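Glycoside transferase (Listeria monocytogenes, PDB 6R2M) probably hydrolyses glycosidic bonds in exopolysaccharide, as an extracellular glycoside hydrolase. Local coordinates at residues T24-N29 with T299-Y304; G35-Y40 with Q70-H75; Y56-V61 with D103-E108. One frame throughout, in Å; residues are numbered along the deposited sequence.

The chain enters the fold through helix 21-29, which contact 1 joins to the start of helix 301-312. This closes a loop that takes in most of the protein. Contacts 2 and 3 are nested inside it. Contact 2 ties the loop at 35-40 to helix 66-79, closing about 30 residues. Contact 3 ties helix 50-62 to helix 100-116, closing about 40. The two cross, because their segments alternate along the chain. Tyr-56, on the first segment of contact 3, packs on Val-26 and Phe-301 and on Gln-72, so it connects helix 50-62 to the other two contacts. Contact 2 also meets contact 1 directly, through a probable hydrogen bond between Phe-301 N and Asp-39 O.

Contact 1. Residues T24-N29 with T299-Y304; sequences TYVKEN and THFFDY
Tyr-25 and Tyr-304 are the main pair across this contact. Their ring planes are near parallel, at 22°, but slid well apart. The centroids are 5.0 Å from each other and the rings barely overlap. The CD2-CE2 side of Tyr-25 lies against the hydroxyl end of Tyr-304. Tyr-25 CD2 lies 3.2 Å from Tyr-304 OH and 3.4 Å from Tyr-304 CZ. Tyr-25 CE2 reaches Tyr-304 CE1 at 3.6 Å. Both rings swing opposite their own backbone N (chi1 -174° for Tyr-25 and 170° for Tyr-304), which carries them out from the two helices to meet between them.

The aliphatic part is made by Val-26. Its CG2 methyl comes to the edge of the Phe-301 ring, near the ring plane, with Phe-301 CE1 at 3.9 Å. The same methyl meets Tyr-304 CE2. Tyr-56 of helix 50-62 also packs on Val-26, and Tyr-30 adds its ring to Phe-301 and Tyr-304.

Polar bonds act within each segment. Asn-29 ND2 donates to Tyr-25 O at 3.1 Å, and its N-H meets a lone pair of that oxygen, in the carbonyl plane. The same nitrogen also lies above the Tyr-25 ring, toward its rim. In 299-304, His-300 is the N-cap of helix 301-312. Its ND1 accepts from Phe-302 N at 2.9 Å, with the donor in the imidazole plane.

Helix 21-29 thus meets a helix from the far end of the chain, a closure consistent with the (alpha/alpha) barrel architecture. Between the two segments the chemistry is aromatic and apolar, while polar bonds fix the local shape of each. Just outside the pair, Tyr-30 OH bonds to Thr-299 O and adds a polar tie to the ring and methyl packing.

Contact 2. Residues G35-Y40 with Q70-H75; sequences GLIVDY and QEQVSH
Gly-35 and His-75 meet through a carbonyl and a ring. Gly-35, at phi 91° and psi 1°, brings its bare CA and its carbonyl up to the imidazole. Gly-35 O sits over one face of the ring, 3.6 Å above the plane and displaced toward the rim. The closest ring atoms include His-75 CD2, 3.7 Å from Gly-35 O.

Water makes the polar link. Water 1 donates to Gly-35 O at 3.1 Å and to Gln-72 OE1 at 2.7 Å, and the bridge rests mainly on it. Water 2 accepts from Gln-72 NE2 at 3.1 Å. Its distance to Gly-35 O is 2.5 Å, suspiciously short for a hydrogen bond, so this second bridge is less certain. Both ends of the Gln-72 amide nonetheless face water. The Gln-72 chain is bent at chi2 (-53°), which turns its amide toward the loop.

Helix 66-79 follows helix 50-62 in the chain. The two helices run antiparallel, consistent with the all-helical (alpha/alpha) barrel of related glycoside hydrolases. Gln-72 packs along helix 50-62, touching Ile-53, Tyr-56, Met-57 and Leu-60. The loop at 35-40 passes near one end of this pair.

The carbon-carbon contact is made by Leu-36. Its CD2 reaches His-75 CB at 4.0 Å, although the leucine's CB points away from the helix. Ile-37 crosses Gln-72 at about a right angle. There the packing is of van der Waals type against the amide oxygen, with Ile-37 CG1 4.0 Å from Gln-72 OE1. Around them, Leu-36 also packs on Ala-91 and Ile-37 on Thr-31.

Contact 3. Residues Y56-V61 with D103-E108; sequences YMEYLV and DFRITE
Glu-58 reaches across to Arg-105 with an extended side chain. Its CG lies opposite the backbone N (chi1 -178°) and the chain stays straight beyond it, so the carboxylate stands well out from helix 50-62. Arg-105 also starts straight but bends at chi3 (-60°). The two side chains cross at about a right angle. Glu-58 OE1 therefore meets the aliphatic stem, with Arg-105 CG at 3.7 Å. It lies near the guanidinium plane, at its edge, but Arg-105 NE is 4.4 Å from Glu-58 OE1, beyond a salt bridge.

Water 3 bridges the two groups. It donates to Glu-58 OE1 at 2.7 Å and accepts from Arg-105 NE at 3.0 Å, in the guanidinium plane. Water 4 donates to Arg-105 O at 2.9 Å and weakly to the same carboxylate oxygen.

Met-57 supplies the apolar half. Its chain turns at chi3 (61°), bringing Met-57 CE to within 4.2 Å of Ile-106 CG2. The Met-57 side chain also packs on Ala-109 and Leu-110.

Helices 50-62 and 100-116 are not consecutive, but they pack side by side and run in roughly the same direction. Within these two segments the direct contacts are few, and the packing continues along helix 100-116. Water probably carries much of the coupling between Glu-58 and Arg-105, whose direct salt bridge is to Asp-102 through NH1.

Contact 1. Residues T24-N29 with T299-Y304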
# COMPACT_ATOMS: atom_id res chain seq x y z
N THR A 24 8.23 3.24 19.26
CA THR A 24 8.69 2.40 20.36
C THR A 24 8.19 0.98 20.21
O THR A 24 8.95 0.03 20.39
CB THR A 24 8.22 3.01 21.68
OG1 THR A 24 8.84 4.29 21.85
CG2 THR A 24 8.61 2.12 22.87
N TYR A 25 6.92 0.82 19.83
CA TYR A 25 6.34 -0.51 19.68
C TYR A 25 6.97 -1.26 18.51
O TYR A 25 7.23 -2.46 18.61
CB TYR A 25 4.83 -0.38 19.48
CG TYR A 25 4.12 -1.70 19.44
CD1 TYR A 25 3.69 -2.29 20.61
CD2 TYR A 25 3.89 -2.35 18.24
CE1 TYR A 25 3.04 -3.51 20.60
CE2 TYR A 25 3.23 -3.58 18.21
CZ TYR A 25 2.80 -4.14 19.40
OH TYR A 25 2.15 -5.36 19.43
N VAL A 26 7.26 -0.56 17.41
CA VAL A 26 7.90 -1.21 16.28
C VAL A 26 9.32 -1.65 16.64
O VAL A 26 9.74 -2.77 16.31
CB VAL A 26 7.88 -0.28 15.06
CG1 VAL A 26 8.84 -0.80 13.97
CG2 VAL A 26 6.44 -0.16 14.54
N LYS A 27 10.07 -0.78 17.32
CA LYS A 27 11.40 -1.15 17.78
C LYS A 27 11.37 -2.39 18.66
O LYS A 27 12.24 -3.26 18.56
CB LYS A 27 12.04 0.04 18.51
CG LYS A 27 12.41 1.19 17.57
CD LYS A 27 12.92 2.42 18.31
CE LYS A 27 13.16 3.60 17.34
NZ LYS A 27 13.21 4.88 18.07
N GLU A 28 10.35 -2.50 19.52
CA GLU A 28 10.32 -3.59 20.48
C GLU A 28 9.76 -4.89 19.89
O GLU A 28 10.10 -5.97 20.37
CB GLU A 28 9.50 -3.17 21.71
CG GLU A 28 9.20 -4.29 22.71
CD GLU A 28 10.40 -4.64 23.57
OE1 GLU A 28 10.42 -5.76 24.13
OE2 GLU A 28 11.31 -3.80 23.70
N ASN A 29 8.92 -4.81 18.87
CA ASN A 29 8.17 -6.00 18.47
C ASN A 29 8.33 -6.40 17.02
O ASN A 29 8.14 -7.58 16.71
CB ASN A 29 6.68 -5.81 18.74
CG ASN A 29 6.39 -5.72 20.22
OD1 ASN A 29 6.41 -6.73 20.92
ND2 ASN A 29 6.13 -4.50 20.71
N THR A 299 -0.35 -10.63 14.21
CA THR A 299 -0.73 -9.46 13.42
C THR A 299 0.39 -9.14 12.44
O THR A 299 1.45 -8.66 12.84
CB THR A 299 -1.00 -8.26 14.32
OG1 THR A 299 -1.99 -8.61 15.29
CG2 THR A 299 -1.51 -7.07 13.52
N HIS A 300 0.12 -9.37 11.16
CA HIS A 300 1.06 -8.95 10.13
C HIS A 300 1.31 -7.46 10.25
O HIS A 300 0.40 -6.68 10.51
CB HIS A 300 0.47 -9.28 8.77
CG HIS A 300 1.45 -9.26 7.65
ND1 HIS A 300 2.05 -8.10 7.20
CD2 HIS A 300 1.89 -10.25 6.84
CE1 HIS A 300 2.84 -8.38 6.19
NE2 HIS A 300 2.76 -9.68 5.94
N PHE A 301 2.57 -7.06 10.08
CA PHE A 301 2.90 -5.64 10.11
C PHE A 301 1.98 -4.83 9.20
O PHE A 301 1.60 -3.70 9.54
CB PHE A 301 4.36 -5.43 9.73
CG PHE A 301 4.83 -4.04 9.95
CD1 PHE A 301 5.12 -3.59 11.22
CD2 PHE A 301 4.95 -3.16 8.87
CE1 PHE A 301 5.54 -2.27 11.42
CE2 PHE A 301 5.37 -1.86 9.05
CZ PHE A 301 5.67 -1.41 10.33
N PHE A 302 1.63 -5.38 8.03
CA PHE A 302 0.74 -4.67 7.11
C PHE A 302 -0.56 -4.26 7.78
O PHE A 302 -1.03 -3.14 7.60
CB PHE A 302 0.44 -5.55 5.90
CG PHE A 302 -0.26 -4.84 4.76
CD1 PHE A 302 0.46 -4.08 3.84
CD2 PHE A 302 -1.63 -5.00 4.54
CE1 PHE A 302 -0.17 -3.48 2.75
CE2 PHE A 302 -2.26 -4.40 3.47
CZ PHE A 302 -1.53 -3.64 2.57
N ASP A 303 -1.14 -5.16 8.58
CA ASP A 303 -2.38 -4.83 9.29
C ASP A 303 -2.11 -3.84 10.41
O ASP A 303 -2.83 -2.84 10.56
CB ASP A 303 -3.02 -6.10 9.86
CG ASP A 303 -3.65 -6.97 8.79
OD1 ASP A 303 -4.36 -6.44 7.92
OD2 ASP A 303 -3.42 -8.20 8.82
N TYR A 304 -1.06 -4.08 11.20
CA TYR A 304 -0.74 -3.20 12.31
C TYR A 304 -0.54 -1.77 11.82
O TYR A 304 -1.15 -0.83 12.34
CB TYR A 304 0.51 -3.71 13.03
CG TYR A 304 1.04 -2.72 14.04
CD1 TYR A 304 0.47 -2.62 15.30
CD2 TYR A 304 2.06 -1.85 13.71
CE1 TYR A 304 0.92 -1.69 16.21
CE2 TYR A 304 2.53 -0.92 14.62
CZ TYR A 304 1.96 -0.85 15.86
OH TYR A 304 2.45 0.10 16.75

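Contact 2. Residues G35-Y40 with Q70-H75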
# COMPACT_ATOMS: atom_id res chain seq x y z
N GLY A 35 17.96 -4.48 12.41
CA GLY A 35 17.23 -3.25 12.24
C GLY A 35 16.14 -3.29 11.20
O GLY A 35 15.47 -2.27 10.99
N LEU A 36 15.93 -4.42 10.55
CA LEU A 36 14.91 -4.47 9.51
C LEU A 36 13.56 -4.80 10.12
O LEU A 36 13.48 -5.49 11.15
CB LEU A 36 15.27 -5.47 8.42
CG LEU A 36 16.59 -5.16 7.71
CD1 LEU A 36 16.74 -5.97 6.43
CD2 LEU A 36 16.68 -3.67 7.40
N ILE A 37 12.50 -4.29 9.49
CA ILE A 37 11.13 -4.51 9.94
C ILE A 37 10.62 -5.83 9.39
O ILE A 37 10.67 -6.07 8.17
CB ILE A 37 10.23 -3.34 9.51
CG1 ILE A 37 10.87 -1.99 9.87
CG2 ILE A 37 8.81 -3.48 10.09
CD1 ILE A 37 11.20 -1.82 11.32
N VAL A 38 10.12 -6.70 10.28
CA VAL A 38 9.67 -8.05 9.94
C VAL A 38 8.15 -8.09 9.84
O VAL A 38 7.44 -7.24 10.40
CB VAL A 38 10.21 -9.07 10.96
CG1 VAL A 38 9.41 -8.98 12.25
CG2 VAL A 38 10.19 -10.48 10.38
N ASP A 39 7.63 -9.09 9.13
CA ASP A 39 6.18 -9.18 8.93
C ASP A 39 5.46 -9.68 10.17
O ASP A 39 4.36 -9.20 10.48
CB ASP A 39 5.85 -10.05 7.70
CG ASP A 39 6.49 -11.44 7.71
OD1 ASP A 39 7.44 -11.71 8.47
OD2 ASP A 39 6.04 -12.28 6.89
N TYR A 40 6.03 -10.66 10.88
CA TYR A 40 5.49 -11.14 12.15
C TYR A 40 6.62 -11.30 13.14
O TYR A 40 7.72 -11.74 12.78
CB TYR A 40 4.80 -12.50 12.01
CG TYR A 40 3.64 -12.60 11.04
CD1 TYR A 40 2.34 -12.34 11.45
CD2 TYR A 40 3.85 -12.98 9.73
CE1 TYR A 40 1.28 -12.47 10.55
CE2 TYR A 40 2.82 -13.11 8.84
CZ TYR A 40 1.53 -12.84 9.25
OH TYR A 40 0.50 -12.97 8.34
N GLN A 70 14.89 9.15 8.73
CA GLN A 70 16.23 9.01 8.15
C GLN A 70 16.87 7.68 8.52
O GLN A 70 17.59 7.10 7.70
CB GLN A 70 17.11 10.19 8.58
CG GLN A 70 18.58 10.09 8.16
CD GLN A 70 18.78 9.94 6.66
OE1 GLN A 70 18.09 10.57 5.87
NE2 GLN A 70 19.72 9.09 6.26
N GLU A 71 16.59 7.17 9.73
CA GLU A 71 17.11 5.85 10.09
C GLU A 71 16.58 4.80 9.14
O GLU A 71 17.32 3.90 8.72
CB GLU A 71 16.75 5.50 11.53
CG GLU A 71 17.65 6.22 12.53
CD GLU A 71 17.07 6.21 13.92
OE1 GLU A 71 15.97 5.67 14.11
OE2 GLU A 71 17.73 6.78 14.82
N GLN A 72 15.30 4.92 8.76
CA GLN A 72 14.72 4.00 7.79
C GLN A 72 15.32 4.19 6.40
O GLN A 72 15.56 3.20 5.71
CB GLN A 72 13.20 4.18 7.75
CG GLN A 72 12.55 3.79 9.08
CD GLN A 72 12.96 2.39 9.51
OE1 GLN A 72 12.74 1.42 8.80
NE2 GLN A 72 13.55 2.28 10.70
N VAL A 73 15.56 5.44 5.98
CA VAL A 73 16.18 5.65 4.67
C VAL A 73 17.55 4.97 4.62
O VAL A 73 17.93 4.39 3.60
CB VAL A 73 16.29 7.16 4.34
CG1 VAL A 73 17.08 7.38 3.04
CG2 VAL A 73 14.93 7.77 4.21
N SER A 74 18.29 5.02 5.73
CA SER A 74 19.59 4.36 5.79
C SER A 74 19.46 2.85 5.65
O SER A 74 20.23 2.22 4.91
CB SER A 74 20.31 4.71 7.09
OG SER A 74 20.81 6.03 7.03
N HIS A 75 18.49 2.25 6.34
CA HIS A 75 18.26 0.81 6.18
C HIS A 75 17.83 0.48 4.76
O HIS A 75 18.21 -0.55 4.20
CB HIS A 75 17.20 0.30 7.17
CG HIS A 75 17.66 0.27 8.59
ND1 HIS A 75 18.81 -0.37 8.99
CD2 HIS A 75 17.11 0.79 9.71
CE1 HIS A 75 18.96 -0.23 10.30
NE2 HIS A 75 17.95 0.48 10.76
O HOH W 1 14.16 -0.84 8.58
O HOH W 2 14.63 -0.20 12.17

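Contact 3. Residues Y56-V61 with D103-E108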
# COMPACT_ATOMS: atom_id res chain seq x y z
N TYR A 56 6.17 2.03 7.07
CA TYR A 56 6.72 2.70 8.24
C TYR A 56 7.21 4.09 7.88
O TYR A 56 6.96 5.05 8.62
CB TYR A 56 7.83 1.84 8.83
CG TYR A 56 8.27 2.22 10.22
CD1 TYR A 56 7.39 2.76 11.15
CD2 TYR A 56 9.58 2.03 10.60
CE1 TYR A 56 7.82 3.09 12.43
CE2 TYR A 56 10.03 2.37 11.87
CZ TYR A 56 9.14 2.89 12.77
OH TYR A 56 9.61 3.21 14.03
N MET A 57 7.88 4.23 6.73
CA MET A 57 8.29 5.56 6.28
C MET A 57 7.09 6.49 6.11
O MET A 57 7.15 7.66 6.50
CB MET A 57 9.05 5.45 4.96
CG MET A 57 10.44 4.89 5.16
SD MET A 57 11.30 4.44 3.62
CE MET A 57 11.36 6.04 2.78
N GLU A 58 6.01 5.98 5.51
CA GLU A 58 4.79 6.77 5.35
C GLU A 58 4.27 7.24 6.71
O GLU A 58 3.95 8.43 6.88
CB GLU A 58 3.75 5.92 4.61
CG GLU A 58 2.46 6.62 4.33
CD GLU A 58 1.52 5.77 3.48
OE1 GLU A 58 2.01 4.88 2.75
OE2 GLU A 58 0.29 6.00 3.53
N TYR A 59 4.19 6.33 7.68
CA TYR A 59 3.75 6.70 9.02
C TYR A 59 4.65 7.77 9.63
O TYR A 59 4.16 8.72 10.24
CB TYR A 59 3.71 5.45 9.92
CG TYR A 59 3.26 5.78 11.32
CD1 TYR A 59 1.90 5.86 11.62
CD2 TYR A 59 4.18 6.07 12.32
CE1 TYR A 59 1.46 6.19 12.88
CE2 TYR A 59 3.75 6.41 13.60
CZ TYR A 59 2.40 6.46 13.88
OH TYR A 59 1.96 6.82 15.15
N LEU A 60 5.97 7.63 9.48
CA LEU A 60 6.90 8.54 10.14
C LEU A 60 6.79 9.96 9.59
O LEU A 60 6.97 10.92 10.34
CB LEU A 60 8.32 8.01 10.00
CG LEU A 60 8.48 6.69 10.75
CD1 LEU A 60 9.79 6.05 10.35
CD2 LEU A 60 8.37 6.82 12.29
N VAL A 61 6.48 10.11 8.30
CA VAL A 61 6.21 11.45 7.78
C VAL A 61 4.94 12.01 8.40
O VAL A 61 4.89 13.19 8.79
CB VAL A 61 6.12 11.43 6.24
CG1 VAL A 61 5.70 12.81 5.70
CG2 VAL A 61 7.45 11.03 5.64
N ASP A 103 7.69 0.32 -4.75
CA ASP A 103 8.46 1.47 -5.23
C ASP A 103 7.63 2.73 -5.13
O ASP A 103 8.12 3.77 -4.67
CB ASP A 103 8.89 1.30 -6.68
CG ASP A 103 9.77 0.10 -6.92
OD1 ASP A 103 10.20 -0.57 -5.95
OD2 ASP A 103 10.05 -0.15 -8.11
N PHE A 104 6.37 2.65 -5.59
CA PHE A 104 5.45 3.79 -5.56
C PHE A 104 5.28 4.31 -4.13
O PHE A 104 5.31 5.52 -3.89
CB PHE A 104 4.08 3.39 -6.12
CG PHE A 104 4.05 3.13 -7.60
CD1 PHE A 104 4.97 3.72 -8.46
CD2 PHE A 104 3.07 2.29 -8.12
CE1 PHE A 104 4.90 3.47 -9.83
CE2 PHE A 104 3.00 2.03 -9.46
CZ PHE A 104 3.92 2.63 -10.33
N ARG A 105 5.09 3.40 -3.18
CA ARG A 105 4.88 3.81 -1.80
C ARG A 105 6.12 4.51 -1.24
O ARG A 105 6.02 5.55 -0.60
CB ARG A 105 4.52 2.60 -0.94
CG ARG A 105 4.20 3.01 0.49
CD ARG A 105 3.93 1.79 1.36
NE ARG A 105 2.81 1.00 0.86
CZ ARG A 105 2.92 -0.15 0.21
NH1 ARG A 105 4.12 -0.68 -0.06
NH2 ARG A 105 1.83 -0.79 -0.18
N ILE A 106 7.30 3.95 -1.50
CA ILE A 106 8.53 4.50 -0.94
C ILE A 106 8.83 5.87 -1.55
O ILE A 106 9.18 6.81 -0.84
CB ILE A 106 9.69 3.51 -1.14
CG1 ILE A 106 9.55 2.37 -0.12
CG2 ILE A 106 11.05 4.19 -0.97
CD1 ILE A 106 10.36 1.10 -0.45
N THR A 107 8.71 5.98 -2.88
CA THR A 107 9.01 7.26 -3.52
C THR A 107 8.00 8.31 -3.12
O THR A 107 8.37 9.46 -2.89
CB THR A 107 9.07 7.13 -5.04
OG1 THR A 107 7.83 6.60 -5.55
CG2 THR A 107 10.22 6.22 -5.44
N GLU A 108 6.72 7.94 -2.97
CA GLU A 108 5.74 8.89 -2.45
C GLU A 108 6.12 9.38 -1.06
O GLU A 108 6.04 10.57 -0.78
CB GLU A 108 4.35 8.26 -2.43
CG GLU A 108 3.64 8.35 -3.76
CD GLU A 108 3.38 9.80 -4.16
OE1 GLU A 108 2.58 10.47 -3.47
OE2 GLU A 108 3.97 10.26 -5.15
O HOH W 3 0.63 2.99 1.35
O HOH W 4 3.62 6.59 0.72